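Local structure of hydrolase (Thermococcus thioreducens, 6IAH) at residues Lys179-Leu185 with Asn202-Phe206; Arg37-Trp43 with Ala67-Glu73; Ile131-Leu137 with Asp228-Glu234. The protein acts as a magnesium-binding phosphatase of the haloacid dehalogenase superfamily with diverse substrate specificity, and may hydrolyse phosphoglycolate. One frame throughout, in Å; residues are numbered along the deposited sequence. Where two conformers were deposited one is given.

Contact 1. Residues Lys179-Leu185 with Asn202-Phe206; sequences KPDPRAL and NDELF
The side chain of K179 lies over one face of the F206 ring and ends on D203. CG of K179 stands 3.7 Å from the centroid of the F206 ring, 8° off the normal, and CD of K179 follows on over the CD2 side. The bend at chi3 (-76°) then turns CE and NZ off the ring toward the acid, where NZ of K179 donates to OD1 of D203 at 2.7 Å, on the syn side and 19° out of the carboxylate plane. NZ has two further partners, D6 and the hydroxyl of Y196. D6 is a ligand of the bound magnesium ion, and D203 is seen to bind magnesium in this protein; its side chain here comes to about 4 Å from a bound magnesium ion at the nearest atoms. The set is consistent with the lysine and acidic motifs of the HAD active site.

D181 O meets the edge of the F206 ring, 3.2 Å from its CE1. Obliquely to the ring, L185 CB comes within 3.4 Å of CZ of F206, with A184 CB beside it. A valine in place of F206 would probably deprive the methylenes of K179 of the flat surface they rest on, and set the amino group freer to swing from D203.

Further out, the peptide before P180 is cis; P180 CB packs on CA of F206 at 3.7 Å, while P180 CG meets the amide ND2 of N202. D181 caps the following helix, its OD1 accepting from N and NH1 of R183 on opposite faces of the carboxylate. D203 OD2 is fixed by the backbone N of D199 and T200. The contact joins helices 183-189 and 201-213 beside the parallel sheet, with V149 of strand 145-149 against K179 and F206, and Y196 of strand 194-198 edge-to-face with F206.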
# COMPACT_ATOMS: atom_id res chain seq x y z
N LYS A 179 -0.13 -4.84 -9.61
CA LYS A 179 0.49 -3.83 -10.46
C LYS A 179 2.02 -4.08 -10.39
O LYS A 179 2.50 -4.44 -9.33
CB LYS A 179 0.20 -2.40 -9.94
CG LYS A 179 -1.28 -2.06 -10.10
CD LYS A 179 -1.59 -0.67 -9.66
CE LYS A 179 -1.63 -0.58 -8.16
NZ LYS A 179 -1.96 0.76 -7.62
N PRO A 180 2.78 -3.85 -11.48
CA PRO A 180 2.29 -3.18 -12.66
C PRO A 180 1.93 -4.13 -13.77
O PRO A 180 2.03 -3.76 -14.93
CB PRO A 180 3.45 -2.29 -13.04
CG PRO A 180 4.68 -3.05 -12.63
CD PRO A 180 4.27 -3.78 -11.38
N ASP A 181 1.49 -5.31 -13.40
CA ASP A 181 1.01 -6.31 -14.37
C ASP A 181 -0.27 -5.80 -15.05
O ASP A 181 -1.30 -5.66 -14.42
CB ASP A 181 0.76 -7.64 -13.65
CG ASP A 181 0.22 -8.75 -14.56
OD1 ASP A 181 0.00 -8.48 -15.74
OD2 ASP A 181 -0.01 -9.90 -14.07
N PRO A 182 -0.22 -5.60 -16.38
CA PRO A 182 -1.35 -5.03 -17.05
C PRO A 182 -2.59 -5.92 -17.08
O PRO A 182 -3.67 -5.41 -17.35
CB PRO A 182 -0.81 -4.77 -18.47
CG PRO A 182 0.23 -5.81 -18.67
CD PRO A 182 0.87 -5.93 -17.33
N ARG A 183 -2.46 -7.19 -16.79
CA ARG A 183 -3.62 -8.11 -16.72
C ARG A 183 -4.61 -7.70 -15.61
O ARG A 183 -5.77 -8.01 -15.69
CB ARG A 183 -3.15 -9.54 -16.44
CG ARG A 183 -2.27 -10.14 -17.52
CD ARG A 183 -1.50 -11.38 -17.05
NE ARG A 183 -0.57 -11.84 -18.07
CZ ARG A 183 0.60 -11.28 -18.39
NH1 ARG A 183 1.05 -10.20 -17.73
NH2 ARG A 183 1.35 -11.81 -19.37
N ALA A 184 -4.12 -6.99 -14.58
CA ALA A 184 -4.96 -6.45 -13.51
C ALA A 184 -6.01 -5.45 -14.03
O ALA A 184 -7.15 -5.43 -13.56
CB ALA A 184 -4.07 -5.76 -12.43
N LEU A 185 -5.60 -4.65 -15.02
CA LEU A 185 -6.47 -3.66 -15.57
C LEU A 185 -7.36 -4.34 -16.60
O LEU A 185 -8.58 -4.09 -16.65
CB LEU A 185 -5.64 -2.49 -16.16
CG LEU A 185 -6.46 -1.27 -16.63
CD1 LEU A 185 -7.52 -0.69 -15.65
CD2 LEU A 185 -5.44 -0.18 -17.06
N ASN A 202 4.95 3.69 -10.29
CA ASN A 202 4.54 2.31 -10.54
C ASN A 202 3.15 2.24 -11.16
O ASN A 202 2.90 1.38 -12.02
CB ASN A 202 4.64 1.41 -9.27
CG ASN A 202 4.62 -0.09 -9.63
OD1 ASN A 202 3.65 -0.76 -9.41
ND2 ASN A 202 5.71 -0.60 -10.18
N ASP A 203 2.27 3.12 -10.75
CA ASP A 203 0.95 3.27 -11.37
C ASP A 203 1.04 3.69 -12.84
O ASP A 203 0.33 3.17 -13.72
CB ASP A 203 0.08 4.26 -10.59
CG ASP A 203 -0.25 3.78 -9.18
OD1 ASP A 203 -0.53 2.56 -8.97
OD2 ASP A 203 -0.18 4.64 -8.26
N GLU A 204 1.97 4.61 -13.10
CA GLU A 204 2.22 5.08 -14.47
C GLU A 204 2.73 3.97 -15.36
O GLU A 204 2.20 3.73 -16.47
CB GLU A 204 3.21 6.24 -14.46
CG GLU A 204 3.27 6.94 -15.80
CD GLU A 204 3.67 8.40 -15.68
OE1 GLU A 204 4.57 8.62 -14.88
OE2 GLU A 204 3.07 9.30 -16.35
N LEU A 205 3.66 3.19 -14.81
CA LEU A 205 4.21 2.02 -15.50
C LEU A 205 3.16 0.97 -15.79
O LEU A 205 3.13 0.35 -16.92
CB LEU A 205 5.34 1.43 -14.64
CG LEU A 205 5.97 0.12 -15.04
CD1 LEU A 205 6.46 0.03 -16.51
CD2 LEU A 205 7.12 -0.18 -14.09
N PHE A 206 2.31 0.72 -14.78
CA PHE A 206 1.16 -0.17 -14.95
C PHE A 206 0.40 0.13 -16.26
O PHE A 206 0.03 -0.78 -17.08
CB PHE A 206 0.28 0.00 -13.68
CG PHE A 206 -1.06 -0.68 -13.69
CD1 PHE A 206 -1.21 -2.01 -14.10
CD2 PHE A 206 -2.17 -0.02 -13.14
CE1 PHE A 206 -2.43 -2.65 -14.00
CE2 PHE A 206 -3.40 -0.68 -13.04
CZ PHE A 206 -3.52 -1.98 -13.51
O HOH W 1 2.44 -2.92 -7.12

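Contact 2. Residues Arg37-Trp43 with Ala67-Glu73; sequences REIKPEW and ALSGRAE
The chain leading into helix 41-50 passes the turn between helices 56-68 and 72-78, with CA of I39 7.6 Å from CA of A67 and CA of W43 7.2 Å from CA of E73. At the far end of this pairing the W43 indole is gripped on three sides. The methyl CB of A72 sits 3.7 Å from the centroid of the W43 six-membered ring, a CH-pi contact over one face, while K40 CB covers the opposite face. At the ring edge NE1 of W43 donates to OE1 of E73 at 3.1 Å, almost straight at 176° and in the ring plane; the carboxylate stands nearly perpendicular to the indole and takes the bond on its anti side. E73 brings its carboxylate round to that N-H by a bend at chi2, its CG lying anti to the backbone N (chi1 -176°). K40 NZ adds a long salt bridge to the same OE1, which would probably ease, in part, the closeness of the E42 and E73 carboxylates.

All these helices belong to the helical insertion between the paired strands 12-13 and 129-130, consistent with the cap domain of a HAD phosphatase. Within it, helix 56-68 ends in a Schellman motif at G70, whose phi is positive, and OG of S69 accepts from the N of R71 in an ST turn before helix 72-78 begins.

R37 reaches this helix end with its NH2, which donates to O of A67 from within the guanidinium plane; the modelled separation is unusually short, so its exact length is doubtful. The same carbonyl accepts from G70 N, at 3.1 Å between A67 O and that nitrogen. Nearer the interior, CD1 of I39 touches CB of A67 at 4.0 Å, and both side chains pack on L30 of helix 17-32.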
# COMPACT_ATOMS: atom_id res chain seq x y z
N ARG A 37 16.36 1.92 21.69
CA ARG A 37 16.61 2.88 20.62
C ARG A 37 15.42 2.79 19.62
O ARG A 37 14.90 1.68 19.33
CB ARG A 37 17.95 2.61 19.88
CG ARG A 37 19.20 2.26 20.71
CD ARG A 37 20.44 2.00 19.83
NE ARG A 37 20.53 0.64 19.19
CZ ARG A 37 20.99 -0.47 19.77
NH1 ARG A 37 21.42 -0.48 21.03
NH2 ARG A 37 21.01 -1.62 19.10
N GLU A 38 14.94 3.95 19.18
CA GLU A 38 13.76 3.95 18.33
C GLU A 38 14.13 3.71 16.89
O GLU A 38 15.23 3.98 16.42
CB GLU A 38 12.94 5.23 18.44
CG GLU A 38 11.99 5.26 19.63
CD GLU A 38 11.50 6.66 19.83
OE1 GLU A 38 10.57 7.06 19.09
OE2 GLU A 38 12.12 7.36 20.66
N ILE A 39 13.17 3.16 16.18
CA ILE A 39 13.30 3.04 14.75
C ILE A 39 13.01 4.41 14.11
O ILE A 39 11.89 4.91 14.26
CB ILE A 39 12.32 1.96 14.20
CG1 ILE A 39 12.77 0.59 14.70
CG2 ILE A 39 12.31 1.94 12.68
CD1 ILE A 39 14.08 0.09 14.14
N LYS A 40 14.00 4.98 13.40
CA LYS A 40 13.82 6.27 12.73
C LYS A 40 12.91 6.13 11.50
O LYS A 40 12.95 5.14 10.76
CB LYS A 40 15.15 6.88 12.33
CG LYS A 40 15.92 7.52 13.44
CD LYS A 40 17.23 8.08 12.89
CE LYS A 40 18.33 8.11 13.93
NZ LYS A 40 19.71 8.23 13.31
N PRO A 41 12.07 7.15 11.27
CA PRO A 41 11.04 7.04 10.21
C PRO A 41 11.64 6.92 8.81
O PRO A 41 11.09 6.14 7.98
CB PRO A 41 10.23 8.33 10.39
CG PRO A 41 11.24 9.32 10.97
CD PRO A 41 12.14 8.51 11.86
N GLU A 42 12.74 7.64 8.55
CA GLU A 42 13.39 7.56 7.27
C GLU A 42 13.92 6.16 6.95
O GLU A 42 13.99 5.84 5.77
CB GLU A 42 14.51 8.60 7.08
CG GLU A 42 15.75 8.42 7.95
CD GLU A 42 15.78 9.31 9.21
OE1 GLU A 42 14.68 9.70 9.72
OE2 GLU A 42 16.92 9.58 9.69
N TRP A 43 14.27 5.36 7.98
CA TRP A 43 14.76 3.99 7.76
C TRP A 43 13.68 3.12 7.15
O TRP A 43 13.97 2.38 6.24
CB TRP A 43 15.26 3.31 9.04
CG TRP A 43 16.37 4.00 9.71
CD1 TRP A 43 17.24 4.92 9.17
CD2 TRP A 43 16.82 3.77 11.03
NE1 TRP A 43 18.18 5.30 10.10
CE2 TRP A 43 17.95 4.60 11.25
CE3 TRP A 43 16.39 2.92 12.06
CZ2 TRP A 43 18.63 4.63 12.46
CZ3 TRP A 43 17.06 2.94 13.27
CH2 TRP A 43 18.17 3.80 13.47
N ALA A 67 18.83 -2.89 13.54
CA ALA A 67 18.89 -2.11 14.81
C ALA A 67 19.51 -2.91 15.94
O ALA A 67 20.16 -2.32 16.81
CB ALA A 67 17.52 -1.60 15.20
N LEU A 68 19.34 -4.24 15.93
CA LEU A 68 20.07 -5.08 16.89
C LEU A 68 21.54 -4.95 16.77
O LEU A 68 22.26 -5.12 17.77
CB LEU A 68 19.72 -6.58 16.75
CG LEU A 68 18.44 -7.05 17.47
CD1 LEU A 68 18.17 -8.53 17.16
CD2 LEU A 68 18.63 -6.84 18.97
N SER A 69 22.00 -4.72 15.54
CA SER A 69 23.43 -4.62 15.24
C SER A 69 23.97 -3.25 15.65
O SER A 69 25.17 -3.05 15.63
CB SER A 69 23.71 -4.81 13.76
OG SER A 69 23.46 -3.61 13.05
N GLY A 70 23.11 -2.29 15.95
CA GLY A 70 23.59 -0.95 16.31
C GLY A 70 24.09 -0.09 15.14
O GLY A 70 24.60 1.03 15.39
N ARG A 71 23.95 -0.57 13.89
CA ARG A 71 24.44 0.14 12.68
C ARG A 71 23.32 0.31 11.63
O ARG A 71 23.57 0.22 10.41
CB ARG A 71 25.60 -0.61 12.05
CG ARG A 71 26.71 -0.98 13.01
CD ARG A 71 27.99 -1.39 12.31
NE ARG A 71 27.81 -2.67 11.65
CZ ARG A 71 27.63 -2.89 10.34
NH1 ARG A 71 27.67 -1.90 9.44
NH2 ARG A 71 27.45 -4.15 9.92
N ALA A 72 22.09 0.54 12.09
CA ALA A 72 20.95 0.57 11.18
C ALA A 72 21.12 1.63 10.10
O ALA A 72 20.96 1.36 8.88
CB ALA A 72 19.67 0.80 11.92
N GLU A 73 21.52 2.81 10.52
CA GLU A 73 21.75 3.87 9.54
C GLU A 73 22.68 3.48 8.41
O GLU A 73 22.32 3.66 7.24
CB GLU A 73 22.21 5.15 10.22
CG GLU A 73 22.35 6.28 9.23
CD GLU A 73 21.68 7.49 9.78
OE1 GLU A 73 20.42 7.49 9.79
OE2 GLU A 73 22.42 8.38 10.27

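Contact 3. Residues Ile131-Leu137 with Asp228-Glu234; sequences IVRRGLL and DVNEFLE
The N230 amide lies across the backbone of 131-133 and uses both its ends: ND2 donates to O of I131 at 2.9 Å, from above the carbonyl plane, and OD1 accepts from N of R133 at 3.0 Å. One side chain thus ties together the two peptides flanking V132, just where R133 takes the N-cap position of helix 134-141.

The R133 guanidinium is turned 35° from that amide. Bent at chi3 (-51°), its chain brings NH2 to OE2 of E234 at 3.1 Å, in the guanidinium plane but above that of the carboxylate. A water in the guanidinium plane links NH1 of R133 to OE1 of E234, so both carboxylate oxygens are engaged. L136 CD1 slips under one face of the guanidinium, near its rim, and lies 3.6 Å from CB of N230.

Below this polar layer CD1 of L233 meets CB of L136 at 3.9 Å and also touches V132 and L137, while V229 CG1 packs against V132 CB. Helices 134-141 and 229-239 are thereby joined beside the parallel sheet: F5 of strand 2-5 backs V229, L233 and L137, and I164 of helix 154-164 closes on V132 and L137.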
# COMPACT_ATOMS: atom_id res chain seq x y z
N ILE A 131 -9.43 10.64 1.31
CA ILE A 131 -9.20 11.81 0.43
C ILE A 131 -10.46 12.04 -0.41
O ILE A 131 -10.98 13.11 -0.47
CB ILE A 131 -7.95 11.65 -0.47
CG1 ILE A 131 -6.71 11.38 0.38
CG2 ILE A 131 -7.80 12.87 -1.37
CD1 ILE A 131 -5.52 10.80 -0.40
N VAL A 132 -10.98 10.98 -1.00
CA VAL A 132 -12.15 11.14 -1.87
C VAL A 132 -13.41 11.51 -1.04
O VAL A 132 -13.49 11.15 0.14
CB VAL A 132 -12.32 9.89 -2.74
CG1 VAL A 132 -12.77 8.70 -1.91
CG2 VAL A 132 -13.26 10.17 -3.89
N ARG A 133 -14.32 12.29 -1.63
CA ARG A 133 -15.60 12.62 -1.03
C ARG A 133 -16.54 11.61 -1.63
O ARG A 133 -16.61 11.51 -2.85
CB ARG A 133 -16.05 14.03 -1.38
CG ARG A 133 -15.05 15.04 -0.81
CD ARG A 133 -15.66 16.44 -0.75
NE ARG A 133 -16.25 16.86 -2.03
CZ ARG A 133 -15.65 17.59 -2.98
NH1 ARG A 133 -14.38 18.02 -2.88
NH2 ARG A 133 -16.36 17.89 -4.07
N ARG A 134 -17.26 10.89 -0.76
CA ARG A 134 -18.19 9.84 -1.19
C ARG A 134 -19.27 10.37 -2.15
O ARG A 134 -19.76 9.64 -3.04
CB ARG A 134 -18.81 9.12 0.05
CG ARG A 134 -19.08 10.01 1.27
CD ARG A 134 -19.55 9.24 2.53
NE ARG A 134 -20.49 10.06 3.30
CZ ARG A 134 -20.21 10.75 4.40
NH1 ARG A 134 -19.00 10.71 4.98
NH2 ARG A 134 -21.16 11.49 4.95
N GLY A 135 -19.66 11.62 -1.97
CA GLY A 135 -20.69 12.27 -2.83
C GLY A 135 -20.26 12.31 -4.27
O GLY A 135 -21.07 12.04 -5.19
N LEU A 136 -18.96 12.52 -4.51
CA LEU A 136 -18.44 12.42 -5.88
C LEU A 136 -18.48 11.03 -6.48
O LEU A 136 -18.77 10.89 -7.69
CB LEU A 136 -17.06 13.03 -6.03
CG LEU A 136 -17.02 14.53 -5.74
CD1 LEU A 136 -15.60 15.07 -5.66
CD2 LEU A 136 -17.84 15.32 -6.79
N LEU A 137 -18.21 10.00 -5.69
CA LEU A 137 -18.23 8.63 -6.21
C LEU A 137 -19.66 8.27 -6.55
O LEU A 137 -19.93 7.56 -7.53
CB LEU A 137 -17.62 7.63 -5.20
CG LEU A 137 -16.12 7.79 -4.94
CD1 LEU A 137 -15.69 7.05 -3.71
CD2 LEU A 137 -15.28 7.39 -6.14
N ASP A 228 -6.12 16.52 -6.91
CA ASP A 228 -6.46 15.30 -6.20
C ASP A 228 -7.59 14.65 -6.96
O ASP A 228 -8.06 15.18 -7.98
CB ASP A 228 -6.86 15.60 -4.77
CG ASP A 228 -8.01 16.62 -4.66
OD1 ASP A 228 -8.99 16.59 -5.43
OD2 ASP A 228 -7.92 17.49 -3.76
N VAL A 229 -8.01 13.51 -6.46
CA VAL A 229 -9.07 12.71 -7.13
C VAL A 229 -10.40 13.46 -7.19
O VAL A 229 -11.25 13.22 -8.06
CB VAL A 229 -9.22 11.35 -6.44
CG1 VAL A 229 -9.79 11.49 -5.04
CG2 VAL A 229 -10.06 10.38 -7.31
N ASN A 230 -10.63 14.38 -6.26
CA ASN A 230 -11.94 15.06 -6.23
C ASN A 230 -12.01 16.06 -7.33
O ASN A 230 -13.05 16.18 -7.97
CB ASN A 230 -12.16 15.75 -4.86
CG ASN A 230 -12.31 14.75 -3.74
OD1 ASN A 230 -12.99 13.72 -3.90
ND2 ASN A 230 -11.65 15.01 -2.62
N GLU A 231 -10.92 16.79 -7.56
CA GLU A 231 -10.89 17.73 -8.69
C GLU A 231 -11.00 16.95 -9.99
O GLU A 231 -11.73 17.33 -10.91
CB GLU A 231 -9.60 18.54 -8.68
CG GLU A 231 -9.46 19.51 -9.84
CD GLU A 231 -8.23 20.36 -9.63
OE1 GLU A 231 -8.29 21.21 -8.73
OE2 GLU A 231 -7.17 20.09 -10.25
N PHE A 232 -10.30 15.83 -10.04
CA PHE A 232 -10.47 14.96 -11.18
C PHE A 232 -11.92 14.56 -11.43
O PHE A 232 -12.46 14.64 -12.57
CB PHE A 232 -9.59 13.71 -11.09
CG PHE A 232 -9.81 12.83 -12.28
CD1 PHE A 232 -9.23 13.18 -13.49
CD2 PHE A 232 -10.76 11.83 -12.24
CE1 PHE A 232 -9.46 12.46 -14.61
CE2 PHE A 232 -11.03 11.11 -13.41
CZ PHE A 232 -10.37 11.44 -14.56
N LEU A 233 -12.59 14.11 -10.37
CA LEU A 233 -13.99 13.64 -10.55
C LEU A 233 -14.95 14.76 -10.90
O LEU A 233 -15.82 14.57 -11.72
CB LEU A 233 -14.51 12.90 -9.33
CG LEU A 233 -13.94 11.48 -9.19
CD1 LEU A 233 -14.31 10.94 -7.83
CD2 LEU A 233 -14.36 10.49 -10.28
N GLU A 234 -14.74 15.94 -10.33
CA GLU A 234 -15.53 17.09 -10.69
C GLU A 234 -15.33 17.51 -12.14
O GLU A 234 -16.31 17.77 -12.82
CB GLU A 234 -15.13 18.26 -9.80
CG GLU A 234 -15.71 18.13 -8.45
CD GLU A 234 -15.22 19.24 -7.55
OE1 GLU A 234 -14.10 19.77 -7.77
OE2 GLU A 234 -16.00 19.58 -6.63
O HOH W 2 -12.72 19.43 -5.10

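Contacts 1 and 3 belong to the part of the fold built on the parallel sheet and the magnesium site, whereas contact 2 lies in the helical insertion, on the opposite side of the chain's centre from both. Contact 1 is nested in the loop that contact 3 closes; their centres are 22 Å apart and their nearest atoms about 11 Å. Contact 1 contributes D203, a magnesium-site residue, while contact 3 approaches a bound magnesium ion through I131, whose side chain comes to about 7 Å from it at the nearest atoms and about 4 Å from that of D13. Contact 2 is remote, its centre 33 Å from that of contact 1 and 39 Å from that of contact 3.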